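Local coordinates for glucose-6-phosphate isomerase (Plasmodium falciparum, PDB 3QKI), which probably catalyses the reversible conversion of glucose 6-phosphate to fructose 6-phosphate, the second step of glycolysis, at residues V245-K250 with K280-V285. Residues are numbered along the deposited sequence; the frame is centred on the assembly and turned at random.
Sequences VIIISK and KHMVAV
V245 N donates to H281 O at 2.8 Å, the first of five backbone hydrogen bonds that join parallel strands 245-248 and 282-285 and run one residue beyond them, at H281 and S249. V245 and I247 each use both N and O: V283 N donates to V245 O and V285 N to I247 O, while I247 N reaches V283 O with an N-H...O angle of 172°. The ladder ends where S249 N meets V285 O at 3.0 Å.

Apolar contacts fall on both faces. On one, I246 and V283 lie side by side, their CG2 methyls 3.8 Å apart. A chi1 of 174° sets V285 CG1 anti to the backbone N and CG2 anti to the carbonyl carbon, and CG2 meets I246 CG2 at 4.0 Å. On the other, the bent chain of M282 brings CE within 4.1 Å of I247 CD1.

S249 and K250, which bind fructose 6-phosphate, follow the strand's C-terminal end; S249 OG is held by T254 and F252 N. Helix 255-268 links the strands in a beta-alpha-beta crossover, within a parallel sheet consistent with an SIS domain. Strands 168-172 and 302-303 flank the pair, with helix 318-328 covering the I246 face and helices 255-268 and 289-295 the I247 face.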
# COMPACT_ATOMS: atom_id res chain seq x y z
N VAL A 245 -14.81 11.28 -20.03
CA VAL A 245 -15.00 10.10 -19.21
C VAL A 245 -14.66 8.85 -20.03
O VAL A 245 -15.23 8.65 -21.11
CB VAL A 245 -16.43 10.08 -18.65
CG1 VAL A 245 -16.69 8.84 -17.82
CG2 VAL A 245 -16.72 11.34 -17.82
N ILE A 246 -13.74 8.03 -19.53
CA ILE A 246 -13.34 6.77 -20.19
C ILE A 246 -13.83 5.60 -19.34
O ILE A 246 -13.40 5.47 -18.20
CB ILE A 246 -11.81 6.69 -20.47
CG1 ILE A 246 -11.31 7.94 -21.22
CG2 ILE A 246 -11.45 5.36 -21.20
CD1 ILE A 246 -9.78 7.98 -21.46
N ILE A 247 -14.74 4.76 -19.91
CA ILE A 247 -15.29 3.60 -19.22
C ILE A 247 -14.57 2.35 -19.74
O ILE A 247 -14.65 2.03 -20.93
CB ILE A 247 -16.83 3.54 -19.35
CG1 ILE A 247 -17.48 4.89 -18.94
CG2 ILE A 247 -17.39 2.40 -18.49
CD1 ILE A 247 -18.83 5.16 -19.63
N ILE A 248 -13.86 1.66 -18.85
CA ILE A 248 -13.04 0.49 -19.19
C ILE A 248 -13.64 -0.77 -18.62
O ILE A 248 -13.65 -0.96 -17.40
CB ILE A 248 -11.56 0.69 -18.79
CG1 ILE A 248 -11.00 2.01 -19.38
CG2 ILE A 248 -10.74 -0.54 -19.28
CD1 ILE A 248 -10.10 2.74 -18.55
N SER A 249 -14.16 -1.64 -19.52
CA SER A 249 -14.79 -2.91 -19.15
C SER A 249 -14.95 -3.73 -20.41
O SER A 249 -15.68 -3.31 -21.32
CB SER A 249 -16.17 -2.69 -18.50
OG SER A 249 -16.86 -3.91 -18.36
N LYS A 250 -14.31 -4.91 -20.46
CA LYS A 250 -14.44 -5.78 -21.65
C LYS A 250 -15.92 -6.08 -22.01
O LYS A 250 -16.35 -5.86 -23.14
CB LYS A 250 -13.63 -7.07 -21.44
CG LYS A 250 -13.58 -8.00 -22.67
CD LYS A 250 -12.75 -7.45 -23.82
CE LYS A 250 -12.26 -8.54 -24.76
NZ LYS A 250 -13.37 -9.15 -25.56
N LYS A 280 -19.72 13.36 -26.92
CA LYS A 280 -18.40 13.96 -27.11
C LYS A 280 -17.56 13.78 -25.84
O LYS A 280 -16.33 13.75 -25.93
CB LYS A 280 -18.48 15.46 -27.42
CG LYS A 280 -19.19 15.81 -28.70
CD LYS A 280 -19.30 17.31 -28.78
CE LYS A 280 -20.13 17.75 -29.96
NZ LYS A 280 -20.32 19.22 -29.94
N HIS A 281 -18.23 13.63 -24.67
CA HIS A 281 -17.60 13.51 -23.35
C HIS A 281 -17.40 12.07 -22.83
O HIS A 281 -16.93 11.87 -21.70
CB HIS A 281 -18.39 14.35 -22.33
CG HIS A 281 -18.22 15.84 -22.55
ND1 HIS A 281 -17.51 16.62 -21.65
CD2 HIS A 281 -18.66 16.63 -23.55
CE1 HIS A 281 -17.54 17.85 -22.15
NE2 HIS A 281 -18.23 17.91 -23.28
N MET A 282 -17.81 11.07 -23.61
CA MET A 282 -17.75 9.67 -23.20
C MET A 282 -17.04 8.78 -24.18
O MET A 282 -17.29 8.82 -25.39
CB MET A 282 -19.15 9.11 -22.96
CG MET A 282 -19.97 9.93 -21.99
SD MET A 282 -21.48 9.10 -21.54
CE MET A 282 -21.04 8.54 -19.95
N VAL A 283 -16.12 7.97 -23.66
CA VAL A 283 -15.41 6.96 -24.43
C VAL A 283 -15.44 5.60 -23.73
O VAL A 283 -15.59 5.54 -22.49
CB VAL A 283 -14.05 7.37 -25.07
CG1 VAL A 283 -13.82 8.86 -25.07
CG2 VAL A 283 -12.87 6.64 -24.47
N ALA A 284 -15.38 4.51 -24.50
CA ALA A 284 -15.35 3.20 -23.89
C ALA A 284 -14.18 2.39 -24.37
O ALA A 284 -13.77 2.51 -25.52
CB ALA A 284 -16.65 2.45 -24.17
N VAL A 285 -13.64 1.56 -23.49
CA VAL A 285 -12.60 0.60 -23.85
C VAL A 285 -13.32 -0.69 -23.53
O VAL A 285 -13.54 -1.01 -22.36
CB VAL A 285 -11.26 0.78 -23.10
CG1 VAL A 285 -10.31 -0.36 -23.45
CG2 VAL A 285 -10.62 2.13 -23.44